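Local coordinates for DNA mismatch repair protein PMS1 (Saccharomyces cerevisiae, PDB 3H4L) that acts in DNA mismatch repair, where its N-terminal domain binds an ATP analogue and probably hydrolyses ATP, at residues S211-N216 / K265-Q270; V177-A182 / S219-G224. One frame throughout, in Å; residues are numbered along the deposited sequence.

Read from the N terminus, the four segments alternate, so the two contacts cross. Helix 167-184 supplies 177-182. The chain then runs through the strands 189-195 and 200-206, which lie at one end of the large sheet, and enters helix 213-221. Its first turn belongs to contact 1 and its last turn to contact 2. Contact 2 closes the shorter loop, with 36 residues between its segments. Contact 1 closes the next one, which takes in strand 229-237 and ends on strand 261-269 of the four-stranded sheet. Helix 213-221 therefore ties helix 167-184 to the smaller sheet. The contact centres lie about 10 Å apart, and Asn216 packs against Ala182 between them.

Contact 1: S211-N216 / K265-Q270; sequences SSMRKN and KGYISQ
The phenol oxygen of Tyr267 packs against the aliphatic chain of Arg214, with CB and CD on the same side of it. Tyr267 OH lies 3.7 Å from Arg214 CB and 4.0 Å from Arg214 CD. This is packing, as no hydrogen bond links the two segments. The arginine chain runs extended from CG to NE and crosses the tyrosine side chain at about a right angle. Its guanidinium plane is turned 62° from the ring.

Met213 meets the same ring at its edge. Its SD lies near the ring plane, 4.0 Å from Tyr267 CD1. The same sulfur also sits 3.7 Å from Gly266 CA. CG of Met213 is anti to the backbone N (chi1 174°), which sends the chain out toward the strand. Met213 also touches Ile183 and Ile184 of helix 167-184.

Ser212 is the N-cap of helix 213-221. Its OG accepts from Lys215 N at 3.3 Å in an almost straight bond, which ties down the first turn that carries Met213 and Arg214. With Met213 SD at the edge of the Tyr267 ring, this is a Met-aromatic contact that joins a capped helix start to strand 261-269 of the four-stranded sheet.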
loop_
_atom_site.group_PDB
_atom_site.type_symbol
_atom_site.label_atom_id
_atom_site.label_comp_id
_atom_site.label_asym_id
_atom_site.label_seq_id
_atom_site.Cartn_x
_atom_site.Cartn_y
_atom_site.Cartn_z
ATOM N N SER B 211 -11.277 -17.275 -5.945
ATOM C CA SER B 211 -10.166 -17.302 -6.896
ATOM C C SER B 211 -9.285 -18.526 -6.698
ATOM O O SER B 211 -8.930 -18.858 -5.571
ATOM C CB SER B 211 -9.281 -16.060 -6.735
ATOM O OG SER B 211 -9.995 -14.865 -6.981
ATOM N N SER B 212 -8.916 -19.189 -7.787
ATOM C CA SER B 212 -8.049 -20.351 -7.676
ATOM C C SER B 212 -6.708 -19.867 -7.118
ATOM O O SER B 212 -6.413 -18.669 -7.144
ATOM C CB SER B 212 -7.833 -20.987 -9.049
ATOM O OG SER B 212 -7.056 -20.142 -9.884
ATOM N N MET B 213 -5.907 -20.799 -6.611
ATOM C CA MET B 213 -4.590 -20.479 -6.060
ATOM C C MET B 213 -3.770 -19.706 -7.096
ATOM O O MET B 213 -3.039 -18.773 -6.769
ATOM C CB MET B 213 -3.858 -21.771 -5.682
ATOM C CG MET B 213 -2.427 -21.562 -5.229
ATOM S SD MET B 213 -1.612 -23.109 -4.804
ATOM C CE MET B 213 -2.616 -23.657 -3.400
ATOM N N ARG B 214 -3.904 -20.107 -8.354
ATOM C CA ARG B 214 -3.191 -19.463 -9.441
ATOM C C ARG B 214 -3.560 -17.992 -9.561
ATOM O O ARG B 214 -2.690 -17.121 -9.521
ATOM C CB ARG B 214 -3.502 -20.167 -10.754
ATOM C CG ARG B 214 -2.861 -19.498 -11.945
ATOM C CD ARG B 214 -3.064 -20.293 -13.206
ATOM N NE ARG B 214 -2.190 -19.804 -14.262
ATOM C CZ ARG B 214 -1.949 -20.460 -15.390
ATOM N NH1 ARG B 214 -2.520 -21.638 -15.611
ATOM N NH2 ARG B 214 -1.126 -19.942 -16.293
ATOM N N LYS B 215 -4.851 -17.718 -9.723
ATOM C CA LYS B 215 -5.302 -16.342 -9.848
ATOM C C LYS B 215 -4.758 -15.518 -8.685
ATOM O O LYS B 215 -4.355 -14.364 -8.873
ATOM C CB LYS B 215 -6.831 -16.274 -9.890
ATOM C CG LYS B 215 -7.441 -17.048 -11.063
ATOM C CD LYS B 215 -8.951 -16.842 -11.195
ATOM C CE LYS B 215 -9.281 -15.421 -11.635
ATOM N NZ LYS B 215 -10.751 -15.172 -11.762
ATOM N N ASN B 216 -4.717 -16.114 -7.493
ATOM C CA ASN B 216 -4.213 -15.410 -6.317
ATOM C C ASN B 216 -2.701 -15.219 -6.302
ATOM O O ASN B 216 -2.213 -14.207 -5.811
ATOM C CB ASN B 216 -4.654 -16.105 -5.023
ATOM C CG ASN B 216 -6.129 -15.911 -4.737
ATOM O OD1 ASN B 216 -6.709 -14.897 -5.113
ATOM N ND2 ASN B 216 -6.741 -16.872 -4.058
ATOM N N LYS B 265 -1.326 -30.611 -3.981
ATOM C CA LYS B 265 -1.651 -29.741 -5.100
ATOM C C LYS B 265 -1.101 -28.340 -4.895
ATOM O O LYS B 265 -0.984 -27.856 -3.763
ATOM C CB LYS B 265 -3.167 -29.678 -5.296
ATOM C CG LYS B 265 -3.803 -31.023 -5.596
ATOM C CD LYS B 265 -5.301 -30.901 -5.866
ATOM C CE LYS B 265 -5.890 -32.251 -6.245
ATOM N NZ LYS B 265 -7.302 -32.163 -6.696
ATOM N N GLY B 266 -0.760 -27.693 -6.002
ATOM C CA GLY B 266 -0.221 -26.349 -5.930
ATOM C C GLY B 266 0.735 -26.062 -7.072
ATOM O O GLY B 266 0.550 -26.553 -8.193
ATOM N N TYR B 267 1.760 -25.263 -6.795
ATOM C CA TYR B 267 2.736 -24.916 -7.814
ATOM C C TYR B 267 4.121 -24.820 -7.214
ATOM O O TYR B 267 4.280 -24.510 -6.034
ATOM C CB TYR B 267 2.372 -23.581 -8.465
ATOM C CG TYR B 267 1.046 -23.596 -9.184
ATOM C CD1 TYR B 267 -0.150 -23.448 -8.489
ATOM C CD2 TYR B 267 0.989 -23.776 -10.560
ATOM C CE1 TYR B 267 -1.379 -23.479 -9.155
ATOM C CE2 TYR B 267 -0.222 -23.809 -11.234
ATOM C CZ TYR B 267 -1.404 -23.660 -10.532
ATOM O OH TYR B 267 -2.599 -23.693 -11.218
ATOM N N ILE B 268 5.126 -25.101 -8.034
ATOM C CA ILE B 268 6.511 -25.034 -7.597
ATOM C C ILE B 268 7.345 -24.685 -8.818
ATOM O O ILE B 268 6.964 -24.996 -9.949
ATOM C CB ILE B 268 6.984 -26.380 -6.994
ATOM C CG1 ILE B 268 8.354 -26.198 -6.344
ATOM C CG2 ILE B 268 7.068 -27.445 -8.076
ATOM C CD1 ILE B 268 8.790 -27.355 -5.464
ATOM N N SER B 269 8.468 -24.019 -8.595
ATOM C CA SER B 269 9.333 -23.629 -9.694
ATOM C C SER B 269 9.864 -24.840 -10.433
ATOM O O SER B 269 10.211 -25.849 -9.821
ATOM C CB SER B 269 10.507 -22.801 -9.181
ATOM O OG SER B 269 10.062 -21.539 -8.731
ATOM N N GLN B 270 9.915 -24.735 -11.754
ATOM C CA GLN B 270 10.437 -25.820 -12.558
ATOM C C GLN B 270 11.956 -25.791 -12.429
ATOM O O GLN B 270 12.550 -24.721 -12.289
ATOM C CB GLN B 270 9.988 -25.679 -14.014
ATOM C CG GLN B 270 10.098 -24.310 -14.622
ATOM C CD GLN B 270 9.524 -24.281 -16.034
ATOM O OE1 GLN B 270 9.859 -25.123 -16.870
ATOM N NE2 GLN B 270 8.661 -23.313 -16.306
#

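Contact 2: V177-A182 / S219-G224; sequences VIQGYA and SVFGAG
Helix 167-184 meets the last turn of helix 213-221 where the CA atoms of Gln179 and Val220 come within 6.6 Å. This is helix-helix packing, buried and mostly apolar, with no hydrogen bond between the two segments. Helix 167-184 lies here against the large sheet, an arrangement consistent with a domain related to the ATPases of histidine kinases, DNA gyrase B and HSP90. Ile178 packs on the sheet and Tyr181 on the sheet and helix 26-39, while Gln179 and Ala182 turn to helix 213-221.

Gln179 carries most of the contact. Its CG is anti to the carbonyl carbon (chi1 -64°), and the chain runs on extended beyond it, across the last turn of the other helix. The aliphatic part rests on Val220: Gln179 CG lies 3.6 Å from Val220 CG1. The other methyl of that valine, CG2, is 4.3 Å from Ala182 CB, so its two branches meet two residues one helical turn apart. The amide end of Gln179 reaches the Phe221 ring at CE1 and CZ, crossing that side chain at about a right angle. The amide and ring planes are 46° apart. Shortening Gln179 to an alanine would probably open a gap beside Val220 CG1 and leave Phe221 CE1 and CZ without the amide that packs on them.

Val220 O is hydrogen-bonded to His78 ND1 of the second subunit, and Gln179 packs on the same histidine. Val220 CG1 also covers one face of the Phe221 ring toward its rim. Across the contact, Gln179 NE2 lies 3.7 Å from Phe221 CE1, and Gln179 OE1 3.9 Å from Phe221 CZ.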
loop_
_atom_site.group_PDB
_atom_site.type_symbol
_atom_site.label_atom_id
_atom_site.label_comp_id
_atom_site.label_asym_id
_atom_site.label_seq_id
_atom_site.Cartn_x
_atom_site.Cartn_y
_atom_site.Cartn_z
ATOM N N VAL B 177 3.252 -13.005 5.603
ATOM C CA VAL B 177 2.259 -13.830 6.257
ATOM C C VAL B 177 0.864 -13.565 5.708
ATOM O O VAL B 177 0.043 -14.478 5.627
ATOM C CB VAL B 177 2.259 -13.577 7.765
ATOM C CG1 VAL B 177 0.964 -14.088 8.393
ATOM C CG2 VAL B 177 3.458 -14.251 8.382
ATOM N N ILE B 178 0.577 -12.321 5.341
ATOM C CA ILE B 178 -0.744 -12.040 4.806
ATOM C C ILE B 178 -0.842 -12.682 3.418
ATOM O O ILE B 178 -1.897 -13.209 3.039
ATOM C CB ILE B 178 -1.028 -10.510 4.747
ATOM C CG1 ILE B 178 -1.332 -9.985 6.153
ATOM C CG2 ILE B 178 -2.219 -10.226 3.849
ATOM C CD1 ILE B 178 -1.503 -8.474 6.239
ATOM N N GLN B 179 0.263 -12.668 2.672
ATOM C CA GLN B 179 0.275 -13.281 1.345
ATOM C C GLN B 179 -0.018 -14.776 1.479
ATOM O O GLN B 179 -0.755 -15.351 0.662
ATOM C CB GLN B 179 1.629 -13.059 0.663
ATOM C CG GLN B 179 1.938 -11.585 0.396
ATOM C CD GLN B 179 3.364 -11.349 -0.058
ATOM O OE1 GLN B 179 4.307 -11.846 0.549
ATOM N NE2 GLN B 179 3.529 -10.574 -1.122
ATOM N N GLY B 180 0.533 -15.398 2.525
ATOM C CA GLY B 180 0.296 -16.816 2.746
ATOM C C GLY B 180 -1.184 -17.152 2.917
ATOM O O GLY B 180 -1.706 -18.087 2.310
ATOM N N TYR B 181 -1.877 -16.381 3.741
ATOM C CA TYR B 181 -3.288 -16.627 3.970
ATOM C C TYR B 181 -4.106 -16.393 2.700
ATOM O O TYR B 181 -5.065 -17.111 2.417
ATOM C CB TYR B 181 -3.803 -15.701 5.071
ATOM C CG TYR B 181 -3.498 -16.126 6.496
ATOM C CD1 TYR B 181 -4.217 -17.154 7.103
ATOM C CD2 TYR B 181 -2.537 -15.446 7.259
ATOM C CE1 TYR B 181 -3.999 -17.491 8.428
ATOM C CE2 TYR B 181 -2.312 -15.773 8.580
ATOM C CZ TYR B 181 -3.048 -16.797 9.165
ATOM O OH TYR B 181 -2.844 -17.121 10.496
ATOM N N ALA B 182 -3.721 -15.381 1.932
ATOM C CA ALA B 182 -4.449 -15.026 0.718
ATOM C C ALA B 182 -4.269 -15.996 -0.439
ATOM O O ALA B 182 -5.182 -16.183 -1.247
ATOM C CB ALA B 182 -4.055 -13.625 0.270
ATOM N N SER B 219 -2.087 -12.316 -8.492
ATOM C CA SER B 219 -2.501 -11.042 -7.920
ATOM C C SER B 219 -1.474 -10.628 -6.876
ATOM O O SER B 219 -0.996 -9.494 -6.858
ATOM C CB SER B 219 -3.865 -11.176 -7.242
ATOM O OG SER B 219 -4.827 -11.675 -8.146
ATOM N N VAL B 220 -1.131 -11.576 -6.016
ATOM C CA VAL B 220 -0.202 -11.344 -4.927
ATOM C C VAL B 220 1.263 -11.196 -5.332
ATOM O O VAL B 220 2.047 -10.621 -4.585
ATOM C CB VAL B 220 -0.366 -12.479 -3.861
ATOM C CG1 VAL B 220 0.811 -12.511 -2.905
ATOM C CG2 VAL B 220 -1.668 -12.269 -3.090
ATOM N N PHE B 221 1.640 -11.686 -6.508
ATOM C CA PHE B 221 3.037 -11.587 -6.926
ATOM C C PHE B 221 3.244 -11.121 -8.361
ATOM O O PHE B 221 4.306 -11.347 -8.942
ATOM C CB PHE B 221 3.729 -12.931 -6.740
ATOM C CG PHE B 221 3.981 -13.294 -5.306
ATOM C CD1 PHE B 221 4.977 -12.655 -4.578
ATOM C CD2 PHE B 221 3.241 -14.299 -4.688
ATOM C CE1 PHE B 221 5.234 -13.015 -3.262
ATOM C CE2 PHE B 221 3.492 -14.663 -3.371
ATOM C CZ PHE B 221 4.490 -14.021 -2.658
ATOM N N GLY B 222 2.228 -10.471 -8.922
ATOM C CA GLY B 222 2.317 -9.972 -10.281
ATOM C C GLY B 222 2.535 -11.073 -11.298
ATOM O O GLY B 222 2.528 -12.258 -10.950
ATOM N N ALA B 223 2.738 -10.670 -12.554
ATOM C CA ALA B 223 2.960 -11.591 -13.666
ATOM C C ALA B 223 4.223 -12.433 -13.501
ATOM O O ALA B 223 4.340 -13.515 -14.081
ATOM C CB ALA B 223 3.024 -10.815 -14.969
ATOM N N GLY B 224 5.174 -11.936 -12.722
ATOM C CA GLY B 224 6.391 -12.695 -12.509
ATOM C C GLY B 224 6.117 -13.825 -11.536
ATOM O O GLY B 224 6.882 -14.785 -11.444
#